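Local atomic coordinates of probable enoyl-CoA hydratase/isomerase (Pseudomonas aeruginosa PAO1, PDB entry 5YLO), a protein that probably acts as a Delta3, Delta2-enoyl-CoA isomerase of the crotonase family, shifting double bonds during the breakdown of unsaturated fatty acids. Residues A28-I31 and P32-E35; G157-A160 and A161-L165; E169-S172 and A173-L177. All blocks are in the same frame, centred on the assembly; numbering follows the deposited sequence.

The three contacts are local ones, each at the beginning of a helix, and they follow one another along a single crotonase-family chain. Contact 1 opens helix 31-46, which comes after strand 15-20 of the six-stranded mixed sheet. Contact 2 opens helix 158-166, and contact 3 leads from strand 171-172 into helix 173-179. Contact 1 stands apart, its centre about 28 Å from that of contact 2 and about 26 Å from that of contact 3. Contacts 2 and 3 are neighbours, about 13 Å between centres, and touch where Trp171 packs against Ala160 and Leu164. Contact 2 thus lies at a subunit interface, contact 3 reaches it through one long, weak ion pair of Glu169, and contact 1 touches no other chain.

Contact 1: A28-I31 and P32-E35; sequences ALDI and PTLE
Polar bonds to Asp30 dominate this turn. Its OD1 accepts the backbone N of Thr33 at 3.1 Å, 34° out of the carboxylate plane on the anti side, and it also takes the Thr33 hydroxyl. The modelled OG1 separation is too short to be trusted in detail. Asp30 can fold back over the first turn because its CG sits between the backbone N and the carbonyl carbon (chi1 52°). The other carboxylate oxygen, OD2, forms a salt bridge with Arg22, so both oxygens are occupied.

The backbone takes over next, with Leu34 N bonded to Asp30 O at 2.8 Å and Glu35 N to Ile31 O at 2.8 Å.

Apolar contacts fill in the sides. Leu34 CD2 meets Leu29 CB at 4.1 Å, the two side chains crossing at about a right angle, and Leu34 also packs on Trp85, Ala88, Ala89 and Leu92 of helix 85-97. Ile31 CB touches the ring of Pro32 at CD, 3.6 Å away. Ile31 and Glu35 run side by side, pointing the same way.

An Asp N-cap, with proline in the first turn where it needs no N-H to give, is a common way to start a helix; here it begins helix 31-46 of the crotonase fold.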
loop_
_atom_site.group_PDB
_atom_site.type_symbol
_atom_site.label_atom_id
_atom_site.label_comp_id
_atom_site.label_asym_id
_atom_site.label_seq_id
_atom_site.Cartn_x
_atom_site.Cartn_y
_atom_site.Cartn_z
ATOM N N ALA A 28 -8.849 22.785 -19.360
ATOM C CA ALA A 28 -8.586 23.346 -18.042
ATOM C C ALA A 28 -9.864 23.392 -17.215
ATOM O O ALA A 28 -10.946 23.691 -17.729
ATOM C CB ALA A 28 -7.990 24.747 -18.172
ATOM N N LEU A 29 -9.731 23.092 -15.927
ATOM C CA LEU A 29 -10.881 23.015 -15.032
ATOM C C LEU A 29 -11.276 24.412 -14.563
ATOM O O LEU A 29 -10.465 25.125 -13.960
ATOM C CB LEU A 29 -10.560 22.120 -13.835
ATOM C CG LEU A 29 -10.345 20.632 -14.118
ATOM C CD1 LEU A 29 -9.838 19.892 -12.882
ATOM C CD2 LEU A 29 -11.622 19.992 -14.641
ATOM N N ASP A 30 -12.518 24.803 -14.839
ATOM C CA ASP A 30 -13.095 26.019 -14.295
ATOM C C ASP A 30 -14.428 25.669 -13.651
ATOM O O ASP A 30 -14.922 24.542 -13.762
ATOM C CB ASP A 30 -13.270 27.106 -15.364
ATOM C CG ASP A 30 -14.019 26.616 -16.592
ATOM O OD1 ASP A 30 -14.573 25.500 -16.568
ATOM O OD2 ASP A 30 -14.063 27.371 -17.587
ATOM N N ILE A 31 -15.011 26.648 -12.957
ATOM C CA ILE A 31 -16.264 26.396 -12.235
ATOM C C ILE A 31 -17.351 25.857 -13.155
ATOM O O ILE A 31 -18.035 24.892 -12.769
ATOM C CB ILE A 31 -16.685 27.644 -11.448
ATOM C CG1 ILE A 31 -15.567 28.056 -10.491
ATOM C CG2 ILE A 31 -17.927 27.354 -10.630
ATOM C CD1 ILE A 31 -15.957 29.111 -9.471
ATOM N N PRO A 32 -17.566 26.379 -14.380
ATOM C CA PRO A 32 -18.589 25.757 -15.241
ATOM C C PRO A 32 -18.323 24.291 -15.530
ATOM O O PRO A 32 -19.262 23.488 -15.513
ATOM C CB PRO A 32 -18.537 26.606 -16.512
ATOM C CG PRO A 32 -18.047 27.918 -16.068
ATOM C CD PRO A 32 -17.038 27.616 -14.991
ATOM N N THR A 33 -17.070 23.919 -15.805
ATOM C CA THR A 33 -16.746 22.515 -16.037
ATOM C C THR A 33 -16.936 21.697 -14.765
ATOM O O THR A 33 -17.560 20.628 -14.790
ATOM C CB THR A 33 -15.309 22.387 -16.546
ATOM O OG1 THR A 33 -15.042 23.435 -17.486
ATOM C CG2 THR A 33 -15.097 21.047 -17.228
ATOM N N LEU A 34 -16.403 22.189 -13.643
ATOM C CA LEU A 34 -16.557 21.494 -12.369
ATOM C C LEU A 34 -18.023 21.216 -12.073
ATOM O O LEU A 34 -18.403 20.074 -11.806
ATOM C CB LEU A 34 -15.927 22.311 -11.240
ATOM C CG LEU A 34 -14.420 22.567 -11.316
ATOM C CD1 LEU A 34 -13.980 23.516 -10.210
ATOM C CD2 LEU A 34 -13.643 21.261 -11.249
ATOM N N GLU A 35 -18.868 22.249 -12.154
ATOM C CA GLU A 35 -20.279 22.094 -11.812
ATOM C C GLU A 35 -21.009 21.185 -12.796
ATOM O O GLU A 35 -21.862 20.388 -12.392
ATOM C CB GLU A 35 -20.959 23.462 -11.752
ATOM C CG GLU A 35 -20.535 24.324 -10.577
ATOM C CD GLU A 35 -21.462 25.505 -10.362
ATOM O OE1 GLU A 35 -21.024 26.657 -10.561
ATOM O OE2 GLU A 35 -22.636 25.279 -10.002
#

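Contact 2: G157-A160 and A161-L165; sequences GSEA and AKRLL
Ala161 lies on the tightly packed side of this helix start, its CB 3.3 Å from Gly157 O. That carbonyl accepts Ala161 N at 3.1 Å, the first of four successive i to i+4 bonds, continued by Lys162 to Ser158, Arg163 to Glu159 and Leu164 to Ala160. Ala161, Leu164 and Leu165 all rest on Leu152 of the preceding helix 146-156, which makes this the buried face.

The other side carries long polar chains and is looser. Glu159 and Arg163 extend side by side in the same direction, and Glu159 OE1 reaches Arg163 NH2 at 3.5 Å, a long salt bridge that meets the guanidinium obliquely, with the two planes 26° apart. With CG anti to its backbone N (chi1 -179°), Glu159 swings out toward the second subunit, where OE1 has its stronger partner, the backbone N of Arg125. Lys162 lays its CG 3.2 Å from Ser158 O and runs on, fully extended, to a salt bridge with Asp123 of the second subunit. Ser158 OG hydrogen-bonds a glycerol, probably from the crystallisation liquor.

Gly157, with positive phi (82°), joins consecutive helices, ending 146-156 and N-capping 158-166, an amphipathic helix whose charged side meets a neighbouring subunit.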
loop_
_atom_site.group_PDB
_atom_site.type_symbol
_atom_site.label_atom_id
_atom_site.label_comp_id
_atom_site.label_asym_id
_atom_site.label_seq_id
_atom_site.Cartn_x
_atom_site.Cartn_y
_atom_site.Cartn_z
ATOM N N GLY A 157 2.817 4.361 -3.089
ATOM C CA GLY A 157 3.713 4.352 -1.954
ATOM C C GLY A 157 4.243 5.743 -1.647
ATOM O O GLY A 157 4.228 6.649 -2.480
ATOM N N SER A 158 4.733 5.905 -0.415
ATOM C CA SER A 158 5.117 7.232 0.064
ATOM C C SER A 158 6.236 7.834 -0.779
ATOM O O SER A 158 6.115 8.960 -1.273
ATOM C CB SER A 158 5.529 7.162 1.536
ATOM O OG SER A 158 4.420 6.863 2.365
ATOM N N GLU A 159 7.335 7.095 -0.962
ATOM C CA GLU A 159 8.502 7.665 -1.633
ATOM C C GLU A 159 8.193 8.021 -3.083
ATOM O O GLU A 159 8.520 9.120 -3.547
ATOM C CB GLU A 159 9.685 6.696 -1.556
ATOM C CG GLU A 159 10.950 7.238 -2.213
ATOM C CD GLU A 159 12.147 6.315 -2.066
ATOM O OE1 GLU A 159 13.270 6.746 -2.404
ATOM O OE2 GLU A 159 11.970 5.164 -1.615
ATOM N N ALA A 160 7.562 7.101 -3.817
ATOM C CA ALA A 160 7.253 7.365 -5.219
ATOM C C ALA A 160 6.326 8.563 -5.360
ATOM O O ALA A 160 6.479 9.371 -6.284
ATOM C CB ALA A 160 6.635 6.125 -5.863
ATOM N N ALA A 161 5.364 8.700 -4.446
ATOM C CA ALA A 161 4.486 9.864 -4.459
ATOM C C ALA A 161 5.252 11.148 -4.179
ATOM O O ALA A 161 4.897 12.206 -4.711
ATOM C CB ALA A 161 3.360 9.685 -3.439
ATOM N N LYS A 162 6.300 11.081 -3.357
ATOM C CA LYS A 162 7.077 12.277 -3.057
ATOM C C LYS A 162 8.030 12.637 -4.189
ATOM O O LYS A 162 8.363 13.815 -4.358
ATOM C CB LYS A 162 7.844 12.094 -1.747
ATOM C CG LYS A 162 6.945 11.951 -0.528
ATOM C CD LYS A 162 7.747 11.652 0.725
ATOM C CE LYS A 162 6.833 11.408 1.911
ATOM N NZ LYS A 162 7.607 10.988 3.109
ATOM N N ARG A 163 8.477 11.650 -4.970
ATOM C CA ARG A 163 9.261 11.963 -6.161
ATOM C C ARG A 163 8.430 12.749 -7.166
ATOM O O ARG A 163 8.904 13.733 -7.744
ATOM C CB ARG A 163 9.798 10.683 -6.802
ATOM C CG ARG A 163 10.962 10.046 -6.063
ATOM C CD ARG A 163 11.571 8.893 -6.849
ATOM N NE ARG A 163 12.614 8.219 -6.081
ATOM C CZ ARG A 163 13.899 8.559 -6.105
ATOM N NH1 ARG A 163 14.308 9.567 -6.863
ATOM N NH2 ARG A 163 14.777 7.890 -5.370
ATOM N N LEU A 164 7.179 12.334 -7.374
ATOM C CA LEU A 164 6.323 13.005 -8.345
ATOM C C LEU A 164 5.929 14.400 -7.871
ATOM O O LEU A 164 5.832 15.331 -8.678
ATOM C CB LEU A 164 5.080 12.157 -8.612
ATOM C CG LEU A 164 4.077 12.726 -9.614
ATOM C CD1 LEU A 164 4.768 13.014 -10.937
ATOM C CD2 LEU A 164 2.912 11.768 -9.806
ATOM N N LEU A 165 5.699 14.563 -6.569
ATOM C CA LEU A 165 5.262 15.857 -6.055
ATOM C C LEU A 165 6.423 16.835 -5.904
ATOM O O LEU A 165 6.286 18.016 -6.242
ATOM C CB LEU A 165 4.543 15.675 -4.718
ATOM C CG LEU A 165 3.113 15.135 -4.787
ATOM C CD1 LEU A 165 2.670 14.598 -3.432
ATOM C CD2 LEU A 165 2.158 16.216 -5.272
#

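Contact 3: E169-S172 and A173-L177; sequences EAWS and AERAL
Arg175 NH1 gives the shortest sound side-chain bond here, 2.9 Å to Glu169 OE2, in a salt bridge that is nearly straight (165°). The carboxylate oxygen lies close to the guanidinium plane, whereas NH1 approaches it from above the carboxylate plane, the two groups being turned 73° apart. The same guanidinium lies flat on the Trp171 indole: the planes are 14° apart, and CZ stands 3.7 Å from the centroid of the five-membered ring, over its face, a cation-pi stack. One carbon earlier, Arg175 CD sits almost squarely above that ring, also at 3.7 Å, as a CH-pi contact. Arg175 achieves this span by full extension, its CG anti to the backbone N, so the chain runs back along the strand across the indole. Stacking on one side and the carboxylate at the edge together fix the rotation of the guanidinium.

Ser172 is the N-cap of the helix. Its OG accepts Arg175 N at 3.1 Å, and its carbonyl takes Ala176 N at 2.8 Å, closing the first helical turn.

Trp171 bonds through its backbone to Phe133 of strand 132-134, and Ala176 packs on the same Phe133. Strand 171-172 thus pairs at the edge of the small three-stranded sheet, with the far edge of its indole against Ala160 and Leu164 of helix 158-166, while helix 173-179 leans through Ala173 and Leu177 on Val185 of strand 184-186 in the larger sheet.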
loop_
_atom_site.group_PDB
_atom_site.type_symbol
_atom_site.label_atom_id
_atom_site.label_comp_id
_atom_site.label_asym_id
_atom_site.label_seq_id
_atom_site.Cartn_x
_atom_site.Cartn_y
_atom_site.Cartn_z
ATOM N N GLU A 169 9.781 17.058 -12.744
ATOM C CA GLU A 169 9.699 16.303 -13.986
ATOM C C GLU A 169 8.342 15.624 -14.117
ATOM O O GLU A 169 7.729 15.221 -13.125
ATOM C CB GLU A 169 10.818 15.263 -14.052
ATOM C CG GLU A 169 10.697 14.153 -13.019
ATOM C CD GLU A 169 11.942 13.297 -12.925
ATOM O OE1 GLU A 169 12.969 13.666 -13.533
ATOM O OE2 GLU A 169 11.896 12.254 -12.238
ATOM N N ALA A 170 7.867 15.513 -15.353
ATOM C CA ALA A 170 6.650 14.767 -15.622
ATOM C C ALA A 170 6.969 13.285 -15.795
ATOM O O ALA A 170 8.089 12.899 -16.142
ATOM C CB ALA A 170 5.949 15.304 -16.869
ATOM N N TRP A 171 5.967 12.450 -15.538
ATOM C CA TRP A 171 6.082 11.013 -15.728
ATOM C C TRP A 171 5.431 10.603 -17.040
ATOM O O TRP A 171 4.366 11.111 -17.405
ATOM C CB TRP A 171 5.440 10.246 -14.572
ATOM C CG TRP A 171 6.218 10.312 -13.299
ATOM C CD1 TRP A 171 7.269 11.136 -13.020
ATOM C CD2 TRP A 171 6.013 9.514 -12.128
ATOM N NE1 TRP A 171 7.728 10.903 -11.746
ATOM C CE2 TRP A 171 6.973 9.911 -11.178
ATOM C CE3 TRP A 171 5.108 8.503 -11.793
ATOM C CZ2 TRP A 171 7.054 9.333 -9.913
ATOM C CZ3 TRP A 171 5.189 7.930 -10.537
ATOM C CH2 TRP A 171 6.155 8.346 -9.612
ATOM N N SER A 172 6.079 9.683 -17.749
ATOM C CA SER A 172 5.521 9.138 -18.972
ATOM C C SER A 172 4.452 8.099 -18.644
ATOM O O SER A 172 4.292 7.669 -17.498
ATOM C CB SER A 172 6.617 8.514 -19.832
ATOM O OG SER A 172 7.128 7.339 -19.227
ATOM N N ALA A 173 3.709 7.696 -19.675
ATOM C CA ALA A 173 2.700 6.660 -19.488
ATOM C C ALA A 173 3.340 5.343 -19.074
ATOM O O ALA A 173 2.772 4.590 -18.276
ATOM C CB ALA A 173 1.880 6.484 -20.766
ATOM N N GLU A 174 4.530 5.051 -19.603
ATOM C CA GLU A 174 5.242 3.845 -19.198
ATOM C C GLU A 174 5.639 3.911 -17.731
ATOM O O GLU A 174 5.453 2.944 -16.983
ATOM C CB GLU A 174 6.475 3.638 -20.075
ATOM C CG GLU A 174 6.267 2.665 -21.215
ATOM C CD GLU A 174 7.566 2.290 -21.895
ATOM O OE1 GLU A 174 7.517 1.632 -22.956
ATOM O OE2 GLU A 174 8.637 2.653 -21.366
ATOM N N ARG A 175 6.197 5.045 -17.298
ATOM C CA ARG A 175 6.601 5.170 -15.902
ATOM C C ARG A 175 5.391 5.166 -14.979
ATOM O O ARG A 175 5.427 4.561 -13.902
ATOM C CB ARG A 175 7.430 6.438 -15.694
ATOM C CG ARG A 175 7.960 6.579 -14.276
ATOM C CD ARG A 175 8.838 7.806 -14.107
ATOM N NE ARG A 175 9.432 7.845 -12.774
ATOM C CZ ARG A 175 10.229 8.814 -12.338
ATOM N NH1 ARG A 175 10.531 9.831 -13.132
ATOM N NH2 ARG A 175 10.724 8.765 -11.109
ATOM N N ALA A 176 4.310 5.837 -15.385
ATOM C CA ALA A 176 3.081 5.800 -14.600
ATOM C C ALA A 176 2.535 4.382 -14.510
ATOM O O ALA A 176 2.041 3.962 -13.456
ATOM C CB ALA A 176 2.041 6.739 -15.209
ATOM N N LEU A 177 2.622 3.628 -15.608
ATOM C CA LEU A 177 2.180 2.238 -15.599
ATOM C C LEU A 177 3.013 1.404 -14.634
ATOM O O LEU A 177 2.468 0.609 -13.860
ATOM C CB LEU A 177 2.252 1.666 -17.017
ATOM C CG LEU A 177 1.640 0.302 -17.357
ATOM C CD1 LEU A 177 2.611 -0.838 -17.084
ATOM C CD2 LEU A 177 0.335 0.097 -16.601
#